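Local atomic coordinates of probable acetyltransferase (Pseudomonas aeruginosa PAO1, PDB entry 2EUI), a protein that is of uncertain function but probably belongs to the GNAT acyltransferases, transferring an acyl group, most likely from acyl-coenzyme A, to an unknown acceptor. Residues E9-L14 and K36-R41; A15-K20 and Y85-A90; V117-D122 and K128-I133. All coordinates share one frame; numbering follows the deposited sequence.

Contact 1 of 3, residues E9-L14 and K36-R41; sequences EHLDLL and KFLEKR
Leu11 and Leu38 meet with no flat group between them; the flat groups of 36-41, the Phe37 ring and the Arg41 guanidinium, lie away from the 9-14 segment. Arg41 NE lies over one face of the Phe37 ring, displaced toward its rim, though the model is too crowded here and the pairing is doubtful. One face of the guanidinium is overlaid by Lys40 CB.

The contact proper is aliphatic. Leu11 spreads its two methyls over neighbouring residues of the facing helix: CD1 rests on Leu38 CB at 3.7 Å, while CD2 reaches Glu39 CG at 3.6 Å. Its CG is anti to the backbone N (chi1 -173°), which carries the branched end across to residues 38 and 39. One turn on, Leu14 meets Leu38 nearly at right angles, its CG 4.1 Å from Leu38 CD1. Leucine suits these places because a forked end can fill the groove between two helices without leaving a polar atom inside. Glu39 serves in two ways: its methylene lies against Leu11, and its carboxylate takes a salt bridge from Arg43 through OE2, while OE1 takes a weak one from Lys36 NZ (3.4 Å).

This is the packing of the first two helices of a GNAT fold, 11-24 and 31-44. Asp12 adds a salt bridge to Arg35 of the partner helix. Leu14 also sits on Ile49 and Leu51 of strand 48-53 and on Leu60 and Phe63 of strand 60-71, while Leu38 also touches Phe18. Elsewhere on helix 31-44, Arg41 makes a cation-pi contact with Phe70 of the second subunit, and Phe37 packs on Leu75 of that chain.

Contact 2 of 3, residues A15-K20 and Y85-A90; sequences APLFVK and YVAEEA
Leu17 sends a single methyl, CD1, into the corner between Tyr85 and Ala87, 3.9 Å from Tyr85 CE2 and equally far from Ala87 CB. It arrives at the edge of the tyrosine ring, close to the ring plane. Further along the phenol, Lys20 lays its CB 3.8 Å from Tyr85 OH, so the aliphatic root of the lysine borders the hydroxyl end. Beyond that root the lysine chain bends away at chi2 (-90°), and its NZ stays 6.1 Å from Glu89 OE1, opposite in charge but not in contact. Tyrosine fits this border well, having an apolar ring for the leucine and a polar tip near the exposed lysine.

In the GNAT fold this joins the first helix, 11-24, to the end of the fourth strand, 76-86. In relatives the loop after that strand and the N-terminus of the next helix bind the pyrophosphate of coenzyme A; residues 87-90 run likewise toward helix 92-109, and may do the same.

The strand end is held by backbone hydrogen bonds, Tyr85 to Phe63 and Ala87 to Leu61. Phe63 also touches both the Tyr85 and Leu17 side chains, and Leu60 also touches Leu17. Val86, pointing away, packs on Val95 and Ala96 of helix 92-109. The helix is kinked at Pro16 and Leu17, whose N atoms make no bond to the turn before; proline has no N-H to give.

Contact 3 of 3, residues V117-D122 and K128-I133; sequences VSTSVD and KVYESI
Val117 places its CG2 methyl over one face of the Tyr130 ring in a CH-pi contact, 3.6 Å from the ring centroid and 22° off the normal. The methyl is displaced toward the phenol end, lying nearer CZ than CG. Two torsions bring the groups together. Val117 has chi1 68°, which turns CG2 anti to the backbone N and out toward the helix; CG1 then sits between the backbone N and the carbonyl carbon, usually the less favoured place for a valine branch. Tyr130 has chi1 -77°, its CG anti to the carbonyl carbon, which swings the ring from the helix onto the strand. Beta-branched valine suits a strand and offers the aromatic face a compact methyl. Thr119, two residues on, presents CG2 obliquely to the same ring, 4.3 Å from CE2, while its OG1 is hydrogen-bonded to Asn123.

Strand 112-120 and helix 124-131 form the fifth strand and following helix of the GNAT fold. In many relatives a tyrosine of this helix lies near the coenzyme's sulfur, and Tyr130 may correspond to it.

At the helix end Ser132 OG donates to Val129 O (2.6 Å). Leu81 and Ile84 of strand 76-86 also touch the Tyr130 side chain, and Val129 packs on Leu100 of helix 92-109. Residues 117-120 pair antiparallel with a strand of the second subunit, where Tyr144 of that chain packs on Val117.

In the fold
Contacts 1 and 2 share helix 11-24 and meet where Phe18 packs on Leu38 and Phe37. Contact 1, helix against helix, is buried and almost wholly aliphatic, with salt bridges at its margins; contact 2, helix against strand end, is only partly buried and lets an exposed lysine border a phenol. Contact 3 is buried again but differs in chemistry, a methyl over an aromatic face. Contacts 2 and 3 reach neighbouring strands of one sheet, 76-86 and 112-120, with centres about 18 Å apart. Contacts 1 and 3 lie on opposite sides of the chain's centre. All three reach the second subunit, contact 1 through side chains, contact 2 through Phe18 alone and contact 3 by continuing the sheet.

Contact 1 of 3, residues E9-L14 and K36-R41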
loop_
_atom_site.group_PDB
_atom_site.type_symbol
_atom_site.label_atom_id
_atom_site.label_comp_id
_atom_site.label_asym_id
_atom_site.label_seq_id
_atom_site.Cartn_x
_atom_site.Cartn_y
_atom_site.Cartn_z
ATOM N N GLU A 9 13.284 -18.350 8.009
ATOM C CA GLU A 9 13.475 -19.796 7.922
ATOM C C GLU A 9 12.825 -20.400 6.695
ATOM O O GLU A 9 13.418 -21.252 6.036
ATOM C CB GLU A 9 12.884 -20.510 9.139
ATOM C CG GLU A 9 13.369 -20.040 10.499
ATOM C CD GLU A 9 12.443 -20.508 11.622
ATOM O OE1 GLU A 9 12.226 -21.734 11.727
ATOM O OE2 GLU A 9 11.932 -19.652 12.387
ATOM N N HIS A 10 11.601 -19.972 6.394
ATOM C CA HIS A 10 10.861 -20.520 5.260
ATOM C C HIS A 10 11.263 -20.016 3.876
ATOM O O HIS A 10 10.767 -20.523 2.869
ATOM C CB HIS A 10 9.372 -20.264 5.458
ATOM C CG HIS A 10 8.886 -20.586 6.834
ATOM N ND1 HIS A 10 9.140 -19.775 7.920
ATOM C CD2 HIS A 10 8.195 -21.648 7.310
ATOM C CE1 HIS A 10 8.627 -20.325 9.006
ATOM N NE2 HIS A 10 8.049 -21.462 8.664
ATOM N N LEU A 11 12.162 -19.034 3.820
ATOM C CA LEU A 11 12.571 -18.468 2.542
ATOM C C LEU A 11 12.802 -19.499 1.439
ATOM O O LEU A 11 12.244 -19.376 0.349
ATOM C CB LEU A 11 13.818 -17.594 2.705
ATOM C CG LEU A 11 14.214 -16.832 1.432
ATOM C CD1 LEU A 11 13.080 -15.935 0.972
ATOM C CD2 LEU A 11 15.441 -16.009 1.704
ATOM N N ASP A 12 13.609 -20.519 1.712
ATOM C CA ASP A 12 13.869 -21.535 0.698
ATOM C C ASP A 12 12.644 -22.360 0.341
ATOM O O ASP A 12 12.526 -22.852 -0.784
ATOM C CB ASP A 12 14.998 -22.470 1.136
ATOM C CG ASP A 12 16.363 -21.801 1.091
ATOM O OD1 ASP A 12 16.658 -21.097 0.097
ATOM O OD2 ASP A 12 17.144 -21.988 2.051
ATOM N N LEU A 13 11.729 -22.513 1.292
ATOM C CA LEU A 13 10.525 -23.290 1.042
ATOM C C LEU A 13 9.523 -22.490 0.212
ATOM O O LEU A 13 8.824 -23.043 -0.639
ATOM C CB LEU A 13 9.877 -23.716 2.364
ATOM C CG LEU A 13 8.595 -24.532 2.170
ATOM C CD1 LEU A 13 8.914 -25.813 1.414
ATOM C CD2 LEU A 13 7.966 -24.851 3.501
ATOM N N LEU A 14 9.491 -21.183 0.455
ATOM C CA LEU A 14 8.566 -20.273 -0.212
ATOM C C LEU A 14 9.073 -19.647 -1.507
ATOM O O LEU A 14 8.276 -19.302 -2.385
ATOM C CB LEU A 14 8.160 -19.168 0.773
ATOM C CG LEU A 14 7.344 -17.989 0.257
ATOM C CD1 LEU A 14 5.965 -18.475 -0.173
ATOM C CD2 LEU A 14 7.257 -16.926 1.345
ATOM N N LYS A 36 15.483 -12.697 -3.601
ATOM C CA LYS A 36 16.072 -11.520 -2.965
ATOM C C LYS A 36 14.982 -10.574 -2.463
ATOM O O LYS A 36 15.104 -10.005 -1.379
ATOM C CB LYS A 36 17.005 -10.786 -3.936
ATOM C CG LYS A 36 17.754 -9.635 -3.284
ATOM C CD LYS A 36 18.258 -10.051 -1.893
ATOM C CE LYS A 36 18.920 -8.910 -1.121
ATOM N NZ LYS A 36 19.385 -9.346 0.240
ATOM N N PHE A 37 13.919 -10.422 -3.256
ATOM C CA PHE A 37 12.777 -9.573 -2.908
ATOM C C PHE A 37 12.132 -10.037 -1.597
ATOM O O PHE A 37 11.899 -9.233 -0.687
ATOM C CB PHE A 37 11.729 -9.607 -4.033
ATOM C CG PHE A 37 10.503 -8.789 -3.745
ATOM C CD1 PHE A 37 10.536 -7.406 -3.833
ATOM C CD2 PHE A 37 9.321 -9.404 -3.343
ATOM C CE1 PHE A 37 9.408 -6.636 -3.523
ATOM C CE2 PHE A 37 8.193 -8.652 -3.031
ATOM C CZ PHE A 37 8.235 -7.262 -3.120
ATOM N N LEU A 38 11.848 -11.336 -1.517
ATOM C CA LEU A 38 11.241 -11.943 -0.340
ATOM C C LEU A 38 12.126 -11.846 0.895
ATOM O O LEU A 38 11.637 -11.805 2.021
ATOM C CB LEU A 38 10.939 -13.414 -0.599
ATOM C CG LEU A 38 9.871 -13.757 -1.630
ATOM C CD1 LEU A 38 9.764 -15.274 -1.732
ATOM C CD2 LEU A 38 8.552 -13.130 -1.227
ATOM N N GLU A 39 13.432 -11.821 0.688
ATOM C CA GLU A 39 14.337 -11.732 1.811
ATOM C C GLU A 39 14.150 -10.368 2.464
ATOM O O GLU A 39 13.898 -10.279 3.661
ATOM C CB GLU A 39 15.778 -11.906 1.345
ATOM C CG GLU A 39 16.635 -12.717 2.296
ATOM C CD GLU A 39 18.116 -12.517 2.040
ATOM O OE1 GLU A 39 18.521 -12.585 0.856
ATOM O OE2 GLU A 39 18.871 -12.294 3.021
ATOM N N LYS A 40 14.256 -9.306 1.674
ATOM C CA LYS A 40 14.094 -7.960 2.200
ATOM C C LYS A 40 12.806 -7.831 2.983
ATOM O O LYS A 40 12.785 -7.216 4.045
ATOM C CB LYS A 40 14.094 -6.939 1.074
ATOM C CG LYS A 40 15.420 -6.798 0.393
ATOM C CD LYS A 40 15.389 -5.618 -0.535
ATOM C CE LYS A 40 16.714 -5.458 -1.247
ATOM N NZ LYS A 40 16.698 -4.258 -2.119
ATOM N N ARG A 41 11.735 -8.418 2.460
ATOM C CA ARG A 41 10.431 -8.358 3.114
ATOM C C ARG A 41 10.402 -9.163 4.400
ATOM O O ARG A 41 9.955 -8.663 5.433
ATOM C CB ARG A 41 9.334 -8.832 2.152
ATOM C CG ARG A 41 8.317 -7.740 1.828
ATOM C CD ARG A 41 9.002 -6.408 1.545
ATOM N NE ARG A 41 9.620 -6.415 0.229
ATOM C CZ ARG A 41 10.630 -5.633 -0.138
ATOM N NH1 ARG A 41 11.168 -4.765 0.711
ATOM N NH2 ARG A 41 11.097 -5.712 -1.372
#

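Contact 2 of 3, residues A15-K20 and Y85-A90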
loop_
_atom_site.group_PDB
_atom_site.type_symbol
_atom_site.label_atom_id
_atom_site.label_comp_id
_atom_site.label_asym_id
_atom_site.label_seq_id
_atom_site.Cartn_x
_atom_site.Cartn_y
_atom_site.Cartn_z
ATOM N N ALA A 15 10.390 -19.495 -1.632
ATOM C CA ALA A 15 10.978 -18.900 -2.830
ATOM C C ALA A 15 10.485 -19.553 -4.128
ATOM O O ALA A 15 9.979 -18.876 -5.022
ATOM C CB ALA A 15 12.474 -18.978 -2.753
ATOM N N PRO A 16 10.619 -20.879 -4.248
ATOM C CA PRO A 16 10.152 -21.515 -5.480
ATOM C C PRO A 16 8.659 -21.329 -5.758
ATOM O O PRO A 16 8.245 -21.176 -6.916
ATOM C CB PRO A 16 10.559 -22.977 -5.288
ATOM C CG PRO A 16 10.539 -23.139 -3.804
ATOM C CD PRO A 16 11.182 -21.873 -3.321
ATOM N N LEU A 17 7.848 -21.335 -4.706
ATOM C CA LEU A 17 6.411 -21.157 -4.897
ATOM C C LEU A 17 6.073 -19.712 -5.247
ATOM O O LEU A 17 5.064 -19.449 -5.896
ATOM C CB LEU A 17 5.631 -21.566 -3.649
ATOM C CG LEU A 17 4.137 -21.666 -3.972
ATOM C CD1 LEU A 17 3.939 -22.725 -5.058
ATOM C CD2 LEU A 17 3.346 -22.016 -2.721
ATOM N N PHE A 18 6.920 -18.785 -4.807
ATOM C CA PHE A 18 6.719 -17.368 -5.090
ATOM C C PHE A 18 6.928 -17.115 -6.584
ATOM O O PHE A 18 6.283 -16.247 -7.192
ATOM C CB PHE A 18 7.710 -16.534 -4.286
ATOM C CG PHE A 18 7.506 -15.056 -4.408
ATOM C CD1 PHE A 18 6.322 -14.467 -3.991
ATOM C CD2 PHE A 18 8.520 -14.242 -4.901
ATOM C CE1 PHE A 18 6.152 -13.085 -4.059
ATOM C CE2 PHE A 18 8.356 -12.853 -4.972
ATOM C CZ PHE A 18 7.173 -12.274 -4.551
ATOM N N VAL A 19 7.842 -17.880 -7.163
ATOM C CA VAL A 19 8.157 -17.780 -8.574
ATOM C C VAL A 19 6.964 -18.252 -9.404
ATOM O O VAL A 19 6.511 -17.555 -10.310
ATOM C CB VAL A 19 9.406 -18.633 -8.893
ATOM C CG1 VAL A 19 9.612 -18.731 -10.409
ATOM C CG2 VAL A 19 10.632 -18.020 -8.203
ATOM N N LYS A 20 6.460 -19.440 -9.071
ATOM C CA LYS A 20 5.313 -20.039 -9.752
ATOM C C LYS A 20 4.202 -19.012 -9.882
ATOM O O LYS A 20 3.591 -18.856 -10.946
ATOM C CB LYS A 20 4.785 -21.225 -8.945
ATOM C CG LYS A 20 5.779 -22.338 -8.706
ATOM C CD LYS A 20 5.716 -23.364 -9.803
ATOM C CE LYS A 20 6.680 -24.482 -9.515
ATOM N NZ LYS A 20 6.625 -24.820 -8.069
ATOM N N TYR A 85 -2.091 -17.264 -3.445
ATOM C CA TYR A 85 -1.784 -18.268 -4.461
ATOM C C TYR A 85 -1.672 -19.693 -3.955
ATOM O O TYR A 85 -1.094 -19.960 -2.898
ATOM C CB TYR A 85 -0.481 -17.903 -5.169
ATOM C CG TYR A 85 -0.086 -18.859 -6.272
ATOM C CD1 TYR A 85 -0.689 -18.789 -7.529
ATOM C CD2 TYR A 85 0.900 -19.823 -6.066
ATOM C CE1 TYR A 85 -0.314 -19.654 -8.555
ATOM C CE2 TYR A 85 1.279 -20.692 -7.086
ATOM C CZ TYR A 85 0.670 -20.602 -8.323
ATOM O OH TYR A 85 1.026 -21.457 -9.331
ATOM N N VAL A 86 -2.218 -20.609 -4.738
ATOM C CA VAL A 86 -2.175 -22.022 -4.391
ATOM C C VAL A 86 -1.413 -22.775 -5.474
ATOM O O VAL A 86 -1.429 -22.380 -6.630
ATOM C CB VAL A 86 -3.594 -22.612 -4.275
ATOM C CG1 VAL A 86 -3.512 -24.058 -3.829
ATOM C CG2 VAL A 86 -4.424 -21.793 -3.291
ATOM N N ALA A 87 -0.732 -23.848 -5.096
ATOM C CA ALA A 87 0.012 -24.647 -6.064
ATOM C C ALA A 87 -0.953 -25.602 -6.790
ATOM O O ALA A 87 -1.985 -25.997 -6.238
ATOM C CB ALA A 87 1.110 -25.433 -5.350
ATOM N N GLU A 88 -0.618 -25.959 -8.028
ATOM C CA GLU A 88 -1.449 -26.855 -8.838
ATOM C C GLU A 88 -1.952 -28.081 -8.080
ATOM O O GLU A 88 -3.158 -28.349 -8.039
ATOM C CB GLU A 88 -0.674 -27.355 -10.058
ATOM C CG GLU A 88 -0.258 -26.297 -11.044
ATOM C CD GLU A 88 0.240 -26.897 -12.353
ATOM O OE1 GLU A 88 1.183 -27.717 -12.322
ATOM O OE2 GLU A 88 -0.315 -26.549 -13.415
ATOM N N GLU A 89 -1.010 -28.831 -7.512
ATOM C CA GLU A 89 -1.303 -30.051 -6.767
ATOM C C GLU A 89 -2.343 -29.820 -5.692
ATOM O O GLU A 89 -3.158 -30.698 -5.408
ATOM C CB GLU A 89 -0.032 -30.600 -6.109
ATOM C CG GLU A 89 1.114 -30.890 -7.079
ATOM C CD GLU A 89 1.623 -29.635 -7.791
ATOM O OE1 GLU A 89 2.072 -28.694 -7.095
ATOM O OE2 GLU A 89 1.570 -29.603 -9.042
ATOM N N ALA A 90 -2.300 -28.642 -5.083
ATOM C CA ALA A 90 -3.237 -28.287 -4.030
ATOM C C ALA A 90 -4.531 -27.773 -4.649
ATOM O O ALA A 90 -4.531 -27.238 -5.762
ATOM C CB ALA A 90 -2.621 -27.216 -3.129
#

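Contact 3 of 3, residues V117-D122 and K128-I133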
loop_
_atom_site.group_PDB
_atom_site.type_symbol
_atom_site.label_atom_id
_atom_site.label_comp_id
_atom_site.label_asym_id
_atom_site.label_seq_id
_atom_site.Cartn_x
_atom_site.Cartn_y
_atom_site.Cartn_z
ATOM N N VAL A 117 -7.299 -4.284 -1.888
ATOM C CA VAL A 117 -6.629 -5.181 -2.816
ATOM C C VAL A 117 -6.620 -4.558 -4.208
ATOM O O VAL A 117 -7.532 -3.830 -4.584
ATOM C CB VAL A 117 -7.332 -6.573 -2.877
ATOM C CG1 VAL A 117 -8.690 -6.439 -3.516
ATOM C CG2 VAL A 117 -6.486 -7.554 -3.661
ATOM N N SER A 118 -5.575 -4.845 -4.971
ATOM C CA SER A 118 -5.456 -4.313 -6.316
ATOM C C SER A 118 -4.962 -5.452 -7.196
ATOM O O SER A 118 -4.027 -6.158 -6.819
ATOM C CB SER A 118 -4.460 -3.152 -6.320
ATOM O OG SER A 118 -4.426 -2.515 -7.577
ATOM N N THR A 119 -5.598 -5.634 -8.354
ATOM C CA THR A 119 -5.226 -6.704 -9.283
ATOM C C THR A 119 -5.561 -6.403 -10.754
ATOM O O THR A 119 -6.409 -5.557 -11.060
ATOM C CB THR A 119 -5.896 -8.025 -8.867
ATOM O OG1 THR A 119 -5.361 -9.108 -9.640
ATOM C CG2 THR A 119 -7.399 -7.949 -9.079
ATOM N N SER A 120 -4.889 -7.105 -11.660
ATOM C CA SER A 120 -5.068 -6.920 -13.102
ATOM C C SER A 120 -6.499 -7.033 -13.602
ATOM O O SER A 120 -7.234 -7.948 -13.220
ATOM C CB SER A 120 -4.197 -7.918 -13.871
ATOM O OG SER A 120 -4.507 -7.923 -15.256
ATOM N N VAL A 121 -6.889 -6.111 -14.478
ATOM C CA VAL A 121 -8.235 -6.128 -15.038
ATOM C C VAL A 121 -8.445 -7.446 -15.779
ATOM O O VAL A 121 -9.578 -7.882 -15.978
ATOM C CB VAL A 121 -8.462 -4.955 -16.032
ATOM C CG1 VAL A 121 -8.248 -3.622 -15.331
ATOM C CG2 VAL A 121 -7.522 -5.079 -17.205
ATOM N N ASP A 122 -7.341 -8.079 -16.169
ATOM C CA ASP A 122 -7.375 -9.346 -16.893
ATOM C C ASP A 122 -7.347 -10.603 -16.010
ATOM O O ASP A 122 -6.974 -11.677 -16.487
ATOM C CB ASP A 122 -6.198 -9.408 -17.871
ATOM C CG ASP A 122 -6.414 -8.554 -19.107
ATOM O OD1 ASP A 122 -6.990 -7.448 -18.982
ATOM O OD2 ASP A 122 -5.993 -8.991 -20.202
ATOM N N LYS A 128 -12.787 -12.849 -8.942
ATOM C CA LYS A 128 -13.959 -13.560 -8.453
ATOM C C LYS A 128 -13.734 -13.996 -7.003
ATOM O O LYS A 128 -14.588 -13.795 -6.141
ATOM C CB LYS A 128 -14.236 -14.782 -9.330
ATOM C CG LYS A 128 -15.652 -15.336 -9.181
ATOM C CD LYS A 128 -15.698 -16.859 -9.310
ATOM C CE LYS A 128 -15.076 -17.528 -8.088
ATOM N NZ LYS A 128 -15.809 -17.136 -6.850
ATOM N N VAL A 129 -12.578 -14.600 -6.751
ATOM C CA VAL A 129 -12.214 -15.060 -5.420
ATOM C C VAL A 129 -12.278 -13.902 -4.430
ATOM O O VAL A 129 -12.830 -14.040 -3.339
ATOM C CB VAL A 129 -10.794 -15.630 -5.415
ATOM C CG1 VAL A 129 -10.402 -16.055 -4.008
ATOM C CG2 VAL A 129 -10.711 -16.790 -6.380
ATOM N N TYR A 130 -11.716 -12.760 -4.814
ATOM C CA TYR A 130 -11.726 -11.580 -3.952
ATOM C C TYR A 130 -13.145 -11.144 -3.603
ATOM O O TYR A 130 -13.450 -10.855 -2.443
ATOM C CB TYR A 130 -10.985 -10.406 -4.625
ATOM C CG TYR A 130 -9.486 -10.530 -4.563
ATOM C CD1 TYR A 130 -8.855 -10.851 -3.367
ATOM C CD2 TYR A 130 -8.696 -10.337 -5.694
ATOM C CE1 TYR A 130 -7.489 -10.978 -3.290
ATOM C CE2 TYR A 130 -7.316 -10.462 -5.629
ATOM C CZ TYR A 130 -6.721 -10.781 -4.419
ATOM O OH TYR A 130 -5.355 -10.894 -4.310
ATOM N N GLU A 131 -14.002 -11.088 -4.620
ATOM C CA GLU A 131 -15.389 -10.683 -4.442
ATOM C C GLU A 131 -16.142 -11.626 -3.510
ATOM O O GLU A 131 -16.990 -11.198 -2.714
ATOM C CB GLU A 131 -16.077 -10.601 -5.807
ATOM C CG GLU A 131 -15.588 -9.398 -6.617
ATOM C CD GLU A 131 -16.138 -9.332 -8.035
ATOM O OE1 GLU A 131 -17.376 -9.377 -8.220
ATOM O OE2 GLU A 131 -15.318 -9.215 -8.972
ATOM N N SER A 132 -15.793 -12.906 -3.593
ATOM C CA SER A 132 -16.426 -13.929 -2.782
ATOM C C SER A 132 -15.978 -13.899 -1.324
ATOM O O SER A 132 -16.470 -14.677 -0.511
ATOM C CB SER A 132 -16.136 -15.310 -3.362
ATOM O OG SER A 132 -14.793 -15.673 -3.119
ATOM N N ILE A 133 -15.046 -13.025 -0.977
ATOM C CA ILE A 133 -14.612 -12.963 0.407
ATOM C C ILE A 133 -14.862 -11.584 0.990
ATOM O O ILE A 133 -14.288 -11.219 2.017
ATOM C CB ILE A 133 -13.119 -13.321 0.559
ATOM C CG1 ILE A 133 -12.242 -12.251 -0.085
ATOM C CG2 ILE A 133 -12.843 -14.676 -0.098
ATOM C CD1 ILE A 133 -10.764 -12.505 0.114
#